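Local structure of phosphoribosylaminoimidazole-succinocarboxamide synthase (Saccharomyces cerevisiae, 2CNQ) at residues R189-L194 and F218-D223; P90-L93 and K97-T100; K260-D265 and R289-E294. The protein catalyses the ATP-dependent joining of L-aspartate to the carboxylate of 4-carboxy-5-aminoimidazole ribotide, giving SAICAR in purine biosynthesis. All blocks are in the same frame, centred on the assembly; numbering follows the deposited sequence.

Contact 1 (R189-L194 and F218-D223); sequences RRVAEL and FEFGID. With ADP (adenosine-5'-diphosphate), chain B.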
loop_
_atom_site.group_PDB
_atom_site.type_symbol
_atom_site.label_atom_id
_atom_site.label_comp_id
_atom_site.label_asym_id
_atom_site.label_seq_id
_atom_site.Cartn_x
_atom_site.Cartn_y
_atom_site.Cartn_z
ATOM N N ARG A 189 17.255 9.693 6.437
ATOM C CA ARG A 189 16.922 10.989 5.927
ATOM C C ARG A 189 16.584 10.878 4.457
ATOM O O ARG A 189 15.657 11.512 4.011
ATOM C CB ARG A 189 18.070 11.946 6.117
ATOM C CG ARG A 189 17.675 13.353 5.697
ATOM C CD ARG A 189 18.837 14.245 5.738
ATOM N NE ARG A 189 18.512 15.634 5.502
ATOM C CZ ARG A 189 18.301 16.524 6.452
ATOM N NH1 ARG A 189 18.032 17.767 6.110
ATOM N NH2 ARG A 189 18.355 16.190 7.722
ATOM N N ARG A 190 17.334 10.099 3.706
ATOM C CA ARG A 190 17.047 9.951 2.316
ATOM C C ARG A 190 15.680 9.360 2.124
ATOM O O ARG A 190 14.945 9.764 1.251
ATOM C CB ARG A 190 18.056 9.063 1.648
ATOM C CG ARG A 190 19.389 9.694 1.498
ATOM C CD ARG A 190 20.402 8.702 1.054
ATOM N NE ARG A 190 20.078 8.180 -0.254
ATOM C CZ ARG A 190 20.545 7.049 -0.758
ATOM N NH1 ARG A 190 21.333 6.264 -0.051
ATOM N NH2 ARG A 190 20.206 6.702 -1.987
ATOM N N VAL A 191 15.347 8.369 2.924
ATOM C CA VAL A 191 14.052 7.756 2.891
ATOM C C VAL A 191 13.000 8.792 3.173
ATOM O O VAL A 191 12.012 8.882 2.445
ATOM C CB VAL A 191 13.991 6.638 3.916
ATOM C CG1 VAL A 191 12.584 6.215 4.208
ATOM C CG2 VAL A 191 14.837 5.482 3.451
ATOM N N ALA A 192 13.178 9.570 4.202
ATOM C CA ALA A 192 12.197 10.543 4.550
ATOM C C ALA A 192 11.976 11.525 3.456
ATOM O O ALA A 192 10.860 11.870 3.125
ATOM C CB ALA A 192 12.659 11.292 5.781
ATOM N N GLU A 193 13.054 12.010 2.898
ATOM C CA GLU A 193 12.915 13.037 1.919
ATOM C C GLU A 193 12.317 12.504 0.660
ATOM O O GLU A 193 11.488 13.151 0.073
ATOM C CB GLU A 193 14.230 13.696 1.660
ATOM C CG GLU A 193 14.645 14.502 2.849
ATOM C CD GLU A 193 15.848 15.321 2.606
ATOM O OE1 GLU A 193 16.163 16.133 3.472
ATOM O OE2 GLU A 193 16.494 15.138 1.568
ATOM N N LEU A 194 12.706 11.319 0.260
ATOM C CA LEU A 194 12.179 10.760 -0.945
ATOM C C LEU A 194 10.724 10.461 -0.742
ATOM O O LEU A 194 9.913 10.720 -1.601
ATOM C CB LEU A 194 12.919 9.503 -1.297
ATOM C CG LEU A 194 12.399 8.755 -2.505
ATOM C CD1 LEU A 194 12.451 9.634 -3.729
ATOM C CD2 LEU A 194 13.191 7.513 -2.710
ATOM N N PHE A 218 4.576 3.661 1.987
ATOM C CA PHE A 218 5.453 3.148 0.968
ATOM C C PHE A 218 6.329 2.098 1.599
ATOM O O PHE A 218 6.561 2.097 2.774
ATOM C CB PHE A 218 6.351 4.238 0.437
ATOM C CG PHE A 218 5.670 5.375 -0.224
ATOM C CD1 PHE A 218 4.866 5.189 -1.316
ATOM C CD2 PHE A 218 5.878 6.646 0.223
ATOM C CE1 PHE A 218 4.328 6.256 -1.959
ATOM C CE2 PHE A 218 5.324 7.724 -0.412
ATOM C CZ PHE A 218 4.554 7.535 -1.494
ATOM N N GLU A 219 6.881 1.268 0.750
ATOM C CA GLU A 219 7.983 0.439 1.091
ATOM C C GLU A 219 9.083 0.702 0.139
ATOM O O GLU A 219 8.878 0.856 -1.047
ATOM C CB GLU A 219 7.628 -1.025 1.072
ATOM C CG GLU A 219 6.582 -1.349 2.083
ATOM C CD GLU A 219 6.349 -2.802 2.293
ATOM O OE1 GLU A 219 5.264 -3.121 2.817
ATOM O OE2 GLU A 219 7.233 -3.602 1.949
ATOM N N PHE A 220 10.262 0.769 0.694
ATOM C CA PHE A 220 11.450 1.000 -0.069
ATOM C C PHE A 220 12.417 -0.120 0.130
ATOM O O PHE A 220 12.548 -0.662 1.209
ATOM C CB PHE A 220 12.147 2.252 0.431
ATOM C CG PHE A 220 11.459 3.572 0.172
ATOM C CD1 PHE A 220 10.421 3.727 -0.719
ATOM C CD2 PHE A 220 11.889 4.704 0.833
ATOM C CE1 PHE A 220 9.880 4.985 -0.923
ATOM C CE2 PHE A 220 11.341 5.944 0.579
ATOM C CZ PHE A 220 10.367 6.071 -0.295
ATOM N N GLY A 221 13.126 -0.414 -0.918
ATOM C CA GLY A 221 14.296 -1.222 -0.882
ATOM C C GLY A 221 15.495 -0.373 -1.107
ATOM O O GLY A 221 15.419 0.823 -1.352
ATOM N N ILE A 222 16.628 -1.022 -1.020
ATOM C CA ILE A 222 17.869 -0.354 -1.223
ATOM C C ILE A 222 18.707 -1.254 -2.071
ATOM O O ILE A 222 18.912 -2.405 -1.770
ATOM C CB ILE A 222 18.535 -0.003 0.119
ATOM C CG1 ILE A 222 19.853 0.729 -0.096
ATOM C CG2 ILE A 222 18.727 -1.216 1.015
ATOM C CD1 ILE A 222 19.705 2.107 -0.587
ATOM N N ASP A 223 19.201 -0.708 -3.151
ATOM C CA ASP A 223 20.143 -1.397 -3.993
ATOM C C ASP A 223 21.477 -0.878 -3.597
ATOM O O ASP A 223 21.881 0.229 -3.972
ATOM C CB ASP A 223 19.891 -1.092 -5.453
ATOM C CG ASP A 223 20.881 -1.763 -6.336
ATOM O OD1 ASP A 223 21.952 -2.177 -5.843
ATOM O OD2 ASP A 223 20.583 -1.889 -7.522
HETATM P PB ADP B . 2.262 -7.876 4.384
HETATM O O1B ADP B . 1.815 -6.519 4.097
HETATM O O2B ADP B . 3.489 -7.905 5.193
HETATM O O3B ADP B . 1.314 -8.800 4.974
HETATM P PA ADP B . 2.001 -8.411 1.593
HETATM O O1A ADP B . 1.780 -7.008 1.238
HETATM O O2A ADP B . 0.887 -9.344 1.534
HETATM O O3A ADP B . 2.696 -8.519 2.998
HETATM O "O5'" ADP B . 3.134 -9.032 0.701
HETATM C "C5'" ADP B . 4.249 -8.333 0.195
HETATM C "C4'" ADP B . 5.481 -8.765 0.933
HETATM O "O4'" ADP B . 6.555 -8.665 0.001
HETATM C "C3'" ADP B . 5.853 -7.868 2.072
HETATM O "O3'" ADP B . 6.630 -8.574 3.008
HETATM C "C2'" ADP B . 6.748 -6.858 1.406
HETATM O "O2'" ADP B . 7.576 -6.170 2.290
HETATM C "C1'" ADP B . 7.506 -7.740 0.488
HETATM N N9 ADP B . 8.101 -7.113 -0.655
HETATM C C8 ADP B . 7.579 -6.129 -1.389
HETATM N N7 ADP B . 8.308 -5.834 -2.433
HETATM C C5 ADP B . 9.358 -6.668 -2.360
HETATM C C6 ADP B . 10.492 -6.903 -3.171
HETATM N N6 ADP B . 10.690 -6.221 -4.281
HETATM N N1 ADP B . 11.405 -7.779 -2.769
HETATM C C2 ADP B . 11.177 -8.493 -1.670
HETATM N N3 ADP B . 10.119 -8.421 -0.877
HETATM C C4 ADP B . 9.226 -7.499 -1.230
#
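The F220 ring lies against V191 and L194 where helix 185-209 packs on strand 211-223 of the mixed β-sheet, a helix-on-sheet layer in the interior of the SAICAR synthetase fold. The helix and strand segments run at 136° to each other, with axes 10.6 Å apart at closest, and V191 sits opposite F220 in the register. V191 and F220 run alongside in opposing senses, V191 CG1 3.8 Å from F220 CD2; the backbone oxygen V191 O meets the ring edge, near its plane, 3.5 Å from F220 CE2. V191 holds CG1 anti to its backbone N (chi1 164°), and both methyls reach the CD2 side of the ring. L194 comes to the far end of the ring at a slant, its CD2 4.0 Å from F220 CZ. Neighbouring strands widen this apolar layer, with I115 and V119 touching both V191 and F220, and I229 touching both L194 and F220. Toward the end of the strand, I222 CD1 approaches the R190 guanidinium loosely, and R190 NH1 finds its polar partner in N227. Strand alternation puts E219 on the other side of the sheet from F220, where it belongs to an ADP pocket. Its OE1 forms a salt bridge with K217 and lies close to the acids D233 and E118. The other oxygen, E219 OE2, accepts a hydrogen bond from the ribose hydroxyl O2' of ADP at 2.6 Å.

Contact 2 (P90-L93 and K97-T100); sequences PAKL and KYKT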
loop_
_atom_site.group_PDB
_atom_site.type_symbol
_atom_site.label_atom_id
_atom_site.label_comp_id
_atom_site.label_asym_id
_atom_site.label_seq_id
_atom_site.Cartn_x
_atom_site.Cartn_y
_atom_site.Cartn_z
ATOM N N PRO A 90 7.489 -19.929 -16.115
ATOM C CA PRO A 90 7.365 -21.257 -16.691
ATOM C C PRO A 90 6.087 -21.384 -17.457
ATOM O O PRO A 90 5.056 -20.876 -17.060
ATOM C CB PRO A 90 7.378 -22.158 -15.482
ATOM C CG PRO A 90 8.200 -21.393 -14.490
ATOM C CD PRO A 90 7.799 -19.981 -14.686
ATOM N N ALA A 91 6.169 -22.080 -18.559
ATOM C CA ALA A 91 5.050 -22.255 -19.436
ATOM C C ALA A 91 3.857 -22.791 -18.715
ATOM O O ALA A 91 2.746 -22.438 -19.037
ATOM C CB ALA A 91 5.419 -23.171 -20.570
ATOM N N LYS A 92 4.066 -23.662 -17.761
ATOM C CA LYS A 92 2.942 -24.247 -17.088
ATOM C C LYS A 92 2.062 -23.198 -16.464
ATOM O O LYS A 92 0.877 -23.401 -16.351
ATOM C CB LYS A 92 3.439 -25.263 -16.090
ATOM C CG LYS A 92 2.374 -26.125 -15.587
ATOM C CD LYS A 92 2.883 -27.342 -14.862
ATOM C CE LYS A 92 1.735 -28.184 -14.425
ATOM N NZ LYS A 92 0.909 -28.638 -15.567
ATOM N N LEU A 93 2.641 -22.069 -16.030
ATOM C CA LEU A 93 1.826 -21.063 -15.379
ATOM C C LEU A 93 0.925 -20.315 -16.310
ATOM O O LEU A 93 0.086 -19.574 -15.869
ATOM C CB LEU A 93 2.681 -20.116 -14.596
ATOM C CG LEU A 93 3.391 -20.774 -13.430
ATOM C CD1 LEU A 93 4.211 -19.733 -12.721
ATOM C CD2 LEU A 93 2.441 -21.414 -12.481
ATOM N N LYS A 97 -5.405 -23.188 -15.320
ATOM C CA LYS A 97 -5.541 -23.402 -13.915
ATOM C C LYS A 97 -4.705 -22.424 -13.146
ATOM O O LYS A 97 -5.064 -22.023 -12.059
ATOM C CB LYS A 97 -5.086 -24.800 -13.588
ATOM C CG LYS A 97 -5.187 -25.195 -12.163
ATOM C CD LYS A 97 -4.579 -26.561 -11.948
ATOM C CE LYS A 97 -5.353 -27.647 -12.567
ATOM N NZ LYS A 97 -4.809 -28.949 -12.203
ATOM N N TYR A 98 -3.561 -22.067 -13.686
ATOM C CA TYR A 98 -2.664 -21.135 -13.043
ATOM C C TYR A 98 -2.846 -19.751 -13.536
ATOM O O TYR A 98 -2.822 -18.815 -12.767
ATOM C CB TYR A 98 -1.236 -21.598 -13.247
ATOM C CG TYR A 98 -1.055 -23.013 -12.807
ATOM C CD1 TYR A 98 -1.236 -23.375 -11.492
ATOM C CD2 TYR A 98 -0.789 -23.994 -13.734
ATOM C CE1 TYR A 98 -1.141 -24.671 -11.105
ATOM C CE2 TYR A 98 -0.680 -25.307 -13.347
ATOM C CZ TYR A 98 -0.889 -25.644 -12.050
ATOM O OH TYR A 98 -0.780 -26.955 -11.692
ATOM N N LYS A 99 -3.002 -19.585 -14.835
ATOM C CA LYS A 99 -3.078 -18.265 -15.377
ATOM C C LYS A 99 -4.229 -17.498 -14.787
ATOM O O LYS A 99 -4.127 -16.319 -14.523
ATOM C CB LYS A 99 -3.140 -18.323 -16.866
ATOM C CG LYS A 99 -2.969 -16.984 -17.467
ATOM C CD LYS A 99 -2.941 -17.037 -18.951
ATOM C CE LYS A 99 -2.505 -15.735 -19.502
ATOM N NZ LYS A 99 -2.942 -15.675 -20.906
ATOM N N THR A 100 -5.327 -18.157 -14.563
ATOM C CA THR A 100 -6.464 -17.460 -14.008
ATOM C C THR A 100 -6.189 -16.982 -12.601
ATOM O O THR A 100 -6.808 -16.049 -12.152
ATOM C CB THR A 100 -7.689 -18.322 -14.018
ATOM O OG1 THR A 100 -7.408 -19.492 -13.291
ATOM C CG2 THR A 100 -8.165 -18.614 -15.408
#
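Y98, in the first turn of helix 96-102, fits against K92 and L93 of P90-L93, a β-turn with helical backbone angles (type I/III) that packs on the helix following it. A backbone bond from L93 N to P90 O closes this turn, and the CA atoms nearest each other across the contact are those of L93 and Y98, 5.1 Å apart. The apolar part is carried by L93, whose chain crosses that of Y98 at about a right angle and sets CD2 3.8 Å from Y98 CB, also brushing CG of the ring. K92 adds the aliphatic part of its chain: with CG anti to the backbone N (chi1 -167°) it runs obliquely across Y98, CG 3.9 Å from Y98 CE2 and CE about as far from the same atom. I11, from the N-terminal region, touches K92, L93 and Y98 together. Carbonyl contacts form a second group. K92 O lies at the edge of the Y98 ring, near its plane, 3.2 Å from Y98 CD2, while L93 O is 3.6 Å from Y98 CB and 3.6 Å from K99 CB. Polar ends are paired beyond the two segments: K92 NZ with E95 in a salt bridge, Y98 OH with D9 in a hydrogen bond, while K99 makes a cation-pi contact with F86. An alanine at Y98 would remove the ring and hydroxyl, and would probably leave D9 without this partner and open a gap beside K92 and L93. Within the helix itself, K97 CB stands over the centre of one face of the Y98 ring, 4.3 Å above its plane.

Contact 3 (K260-D265 and R289-E294); sequences KQFLRD and RAKYIE. With ADP (adenosine-5'-diphosphate), chain F; AMZ (aminoimidazole 4-carboxamide ribonucleotide), chain C; SO4 (sulfate ion), chain J.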
loop_
_atom_site.group_PDB
_atom_site.type_symbol
_atom_site.label_atom_id
_atom_site.label_comp_id
_atom_site.label_asym_id
_atom_site.label_seq_id
_atom_site.Cartn_x
_atom_site.Cartn_y
_atom_site.Cartn_z
ATOM N N LYS A 260 -9.189 1.208 2.786
ATOM C CA LYS A 260 -9.425 0.186 3.754
ATOM C C LYS A 260 -10.021 0.715 5.013
ATOM O O LYS A 260 -10.510 -0.067 5.802
ATOM C CB LYS A 260 -8.129 -0.511 4.100
ATOM C CG LYS A 260 -8.380 -1.833 4.807
ATOM C CD LYS A 260 -7.172 -2.366 5.511
ATOM C CE LYS A 260 -6.063 -2.698 4.579
ATOM N NZ LYS A 260 -5.142 -3.693 5.204
ATOM N N GLN A 261 -9.919 2.003 5.269
ATOM C CA GLN A 261 -10.441 2.522 6.497
ATOM C C GLN A 261 -11.907 2.203 6.649
ATOM O O GLN A 261 -12.370 2.024 7.752
ATOM C CB GLN A 261 -10.214 4.016 6.627
ATOM C CG GLN A 261 -10.350 4.486 8.030
ATOM C CD GLN A 261 -9.264 3.913 8.893
ATOM O OE1 GLN A 261 -8.120 3.841 8.480
ATOM N NE2 GLN A 261 -9.618 3.494 10.093
ATOM N N PHE A 262 -12.640 2.100 5.568
ATOM C CA PHE A 262 -14.018 1.743 5.661
ATOM C C PHE A 262 -14.152 0.421 6.380
ATOM O O PHE A 262 -14.997 0.247 7.233
ATOM C CB PHE A 262 -14.568 1.628 4.274
ATOM C CG PHE A 262 -15.914 1.051 4.249
ATOM C CD1 PHE A 262 -16.098 -0.215 3.766
ATOM C CD2 PHE A 262 -16.987 1.742 4.757
ATOM C CE1 PHE A 262 -17.333 -0.786 3.770
ATOM C CE2 PHE A 262 -18.224 1.181 4.757
ATOM C CZ PHE A 262 -18.398 -0.094 4.268
ATOM N N LEU A 263 -13.343 -0.551 5.993
ATOM C CA LEU A 263 -13.414 -1.861 6.595
ATOM C C LEU A 263 -12.918 -1.806 7.991
ATOM O O LEU A 263 -13.522 -2.370 8.872
ATOM C CB LEU A 263 -12.616 -2.851 5.787
ATOM C CG LEU A 263 -12.521 -4.214 6.431
ATOM C CD1 LEU A 263 -13.878 -4.873 6.586
ATOM C CD2 LEU A 263 -11.572 -5.084 5.664
ATOM N N ARG A 264 -11.807 -1.145 8.224
ATOM C CA ARG A 264 -11.307 -1.022 9.574
ATOM C C ARG A 264 -12.374 -0.486 10.476
ATOM O O ARG A 264 -12.609 -0.997 11.564
ATOM C CB ARG A 264 -10.134 -0.092 9.592
ATOM C CG ARG A 264 -8.922 -0.577 8.884
ATOM C CD ARG A 264 -7.873 0.444 8.966
ATOM N NE ARG A 264 -6.672 0.060 8.246
ATOM C CZ ARG A 264 -6.099 0.783 7.308
ATOM N NH1 ARG A 264 -6.573 1.954 6.952
ATOM N NH2 ARG A 264 -5.046 0.290 6.709
ATOM N N ASP A 265 -13.002 0.581 10.043
ATOM C CA ASP A 265 -13.977 1.213 10.874
ATOM C C ASP A 265 -15.183 0.348 11.082
ATOM O O ASP A 265 -15.745 0.336 12.163
ATOM C CB ASP A 265 -14.351 2.553 10.300
ATOM C CG ASP A 265 -13.257 3.595 10.421
ATOM O OD1 ASP A 265 -13.455 4.664 9.839
ATOM O OD2 ASP A 265 -12.250 3.362 11.075
ATOM N N ARG A 289 -15.205 -2.950 -1.986
ATOM C CA ARG A 289 -14.764 -3.107 -3.329
ATOM C C ARG A 289 -15.036 -1.838 -4.105
ATOM O O ARG A 289 -14.211 -1.361 -4.851
ATOM C CB ARG A 289 -15.459 -4.279 -3.952
ATOM C CG ARG A 289 -14.858 -4.685 -5.266
ATOM C CD ARG A 289 -15.572 -5.884 -5.795
ATOM N NE ARG A 289 -14.980 -6.403 -6.995
ATOM C CZ ARG A 289 -15.284 -6.019 -8.214
ATOM N NH1 ARG A 289 -16.172 -5.097 -8.433
ATOM N NH2 ARG A 289 -14.675 -6.591 -9.226
ATOM N N ALA A 290 -16.222 -1.313 -3.933
ATOM C CA ALA A 290 -16.611 -0.151 -4.693
ATOM C C ALA A 290 -15.808 1.038 -4.307
ATOM O O ALA A 290 -15.488 1.857 -5.142
ATOM C CB ALA A 290 -18.071 0.113 -4.524
ATOM N N LYS A 291 -15.501 1.195 -3.041
ATOM C CA LYS A 291 -14.663 2.298 -2.623
ATOM C C LYS A 291 -13.309 2.197 -3.241
ATOM O O LYS A 291 -12.753 3.183 -3.669
ATOM C CB LYS A 291 -14.567 2.304 -1.115
ATOM C CG LYS A 291 -15.771 2.919 -0.483
ATOM C CD LYS A 291 -15.758 2.718 1.039
ATOM C CE LYS A 291 -16.873 3.406 1.750
ATOM N NZ LYS A 291 -16.908 4.857 1.503
ATOM N N TYR A 292 -12.737 1.002 -3.251
ATOM C CA TYR A 292 -11.433 0.834 -3.828
ATOM C C TYR A 292 -11.485 1.174 -5.280
ATOM O O TYR A 292 -10.583 1.810 -5.796
ATOM C CB TYR A 292 -10.944 -0.587 -3.660
ATOM C CG TYR A 292 -10.291 -0.874 -2.347
ATOM C CD1 TYR A 292 -9.082 -1.511 -2.338
ATOM C CD2 TYR A 292 -10.864 -0.535 -1.142
ATOM C CE1 TYR A 292 -8.452 -1.814 -1.158
ATOM C CE2 TYR A 292 -10.250 -0.842 0.037
ATOM C CZ TYR A 292 -9.048 -1.495 0.021
ATOM O OH TYR A 292 -8.497 -1.786 1.210
ATOM N N ILE A 293 -12.513 0.703 -5.962
ATOM C CA ILE A 293 -12.600 0.971 -7.383
ATOM C C ILE A 293 -12.784 2.441 -7.636
ATOM O O ILE A 293 -12.234 2.951 -8.578
ATOM C CB ILE A 293 -13.694 0.105 -7.985
ATOM C CG1 ILE A 293 -13.191 -1.329 -8.057
ATOM C CG2 ILE A 293 -14.082 0.612 -9.346
ATOM C CD1 ILE A 293 -14.252 -2.347 -8.327
ATOM N N GLU A 294 -13.541 3.126 -6.804
ATOM C CA GLU A 294 -13.693 4.547 -6.998
ATOM C C GLU A 294 -12.374 5.247 -6.841
ATOM O O GLU A 294 -12.045 6.122 -7.609
ATOM C CB GLU A 294 -14.721 5.081 -6.048
ATOM C CG GLU A 294 -14.954 6.559 -6.175
ATOM C CD GLU A 294 -15.584 6.984 -7.479
ATOM O OE1 GLU A 294 -15.748 8.194 -7.640
ATOM O OE2 GLU A 294 -15.997 6.159 -8.280
HETATM P PB ADP F . -3.259 -4.940 7.865
HETATM O O1B ADP F . -3.200 -6.429 7.949
HETATM O O2B ADP F . -1.954 -4.252 8.156
HETATM O O3B ADP F . -3.945 -4.511 6.588
HETATM P PA ADP F . -4.230 -2.789 8.893
HETATM O O1A ADP F . -5.407 -2.127 9.500
HETATM O O2A ADP F . -4.113 -2.276 7.505
HETATM O O3A ADP F . -4.185 -4.357 9.041
HETATM O "O5'" ADP F . -2.892 -2.394 9.605
HETATM C "C5'" ADP F . -2.354 -1.111 9.366
HETATM C "C4'" ADP F . -1.181 -0.767 10.261
HETATM O "O4'" ADP F . -1.678 -0.675 11.592
HETATM C "C3'" ADP F . -0.141 -1.856 10.207
HETATM O "O3'" ADP F . 1.145 -1.292 10.394
HETATM C "C2'" ADP F . -0.533 -2.704 11.375
HETATM O "O2'" ADP F . 0.577 -3.385 11.901
HETATM C "C1'" ADP F . -1.041 -1.679 12.361
HETATM N N9 ADP F . -2.034 -2.221 13.281
HETATM C C8 ADP F . -2.970 -3.094 12.951
HETATM N N7 ADP F . -3.723 -3.411 14.011
HETATM C C5 ADP F . -3.264 -2.707 15.033
HETATM C C6 ADP F . -3.679 -2.617 16.415
HETATM N N6 ADP F . -4.726 -3.367 16.835
HETATM N N1 ADP F . -2.963 -1.785 17.194
HETATM C C2 ADP F . -1.906 -1.058 16.722
HETATM N N3 ADP F . -1.484 -1.099 15.436
HETATM C C4 ADP F . -2.135 -1.907 14.566
HETATM O O5 AMZ C . 0.375 -2.230 5.476
HETATM C C6 AMZ C . 0.840 -1.648 6.433
HETATM N N2 AMZ C . 1.651 -2.218 7.317
HETATM C C3A AMZ C . 0.549 -0.245 6.657
HETATM C C7A AMZ C . -0.282 0.526 5.903
HETATM N N3 AMZ C . -0.965 0.281 4.769
HETATM N N1 AMZ C . 1.039 0.485 7.674
HETATM C C5 AMZ C . 0.534 1.691 7.548
HETATM N N AMZ C . -0.291 1.727 6.477
HETATM C C1 AMZ C . -0.972 2.898 5.982
HETATM C C2 AMZ C . -2.395 3.022 6.439
HETATM C C3 AMZ C . -2.615 4.507 6.394
HETATM O O2 AMZ C . -2.872 4.834 5.046
HETATM O O1 AMZ C . -3.241 2.279 5.587
HETATM O O AMZ C . -0.316 3.997 6.547
HETATM C C AMZ C . -1.251 5.032 6.812
HETATM C C4 AMZ C . -1.167 5.444 8.245
HETATM O O3 AMZ C . -1.785 4.445 9.039
HETATM P P AMZ C . -1.986 4.735 10.595
HETATM O OP1 AMZ C . -0.639 4.691 11.237
HETATM O O4 AMZ C . -2.874 3.601 11.051
HETATM O OP2 AMZ C . -2.619 6.076 10.773
HETATM S S SO4 J . -16.929 -5.156 -11.872
HETATM O O1 SO4 J . -17.989 -6.142 -11.675
HETATM O O2 SO4 J . -16.975 -4.646 -13.234
HETATM O O3 SO4 J . -17.070 -4.108 -10.880
HETATM O O4 SO4 J . -15.630 -5.794 -11.700
#
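K291 lays its aliphatic chain over one face of the F262 ring, the side chains crossing at about a right angle, with K291 CE 3.4 Å from F262 CD2. The bend at chi4 (-57°) turns K291 NZ off the ring to the carbonyl of S257, and Y258 offers it a cation-pi contact. K260 also meets Y292, the side chains running alongside in the same sense: the hydroxyl oxygen Y292 OH lies 3.2 Å from K260 CB and is hydrogen-bonded to D239. These contacts join the start of helix 261-269 to helix 282-300, beside the bound ADP and AICAR (AMZ). Polar bonds run from the first helix to these ligands. K260 CB sits over one face of the R264 guanidinium, whose edge is turned to them. R264 NE reaches ADP O1A at 2.8 Å, and R264 NH2 bridges ADP O2A, with an N-H...O angle of 178°, and the ribose O1 of AMZ. Q261 acts in the second shell: OE1 receives R264 NH1 from above its carbonyl plane, and Q261 NE2 donates to D265 OD2 at 2.8 Å. On the other helix, R289 NH1 and NH2 bind a sulfate, probably from crystallisation, and NH2 also salt-bridges E52.

Contact 1 is the most buried of the three, a helix laid on the mixed sheet with apolar side chains doing the packing. Contact 2 lies near the surface, about 26 Å from the chain centre, and is local, linking a turn to the helix that follows it. Contact 3 is partly buried and joins two helices, mixing lysine chains with aromatic rings. Contacts 1 and 3 each border bound nucleotide, but differently: an acid takes the ribose hydroxyl of one ADP in contact 1, whereas basic groups reach the phosphates of another in contact 3. These two stand on opposite sides of the chain centre, nearest atoms about 11 Å apart. No two contacts share a helix or strand.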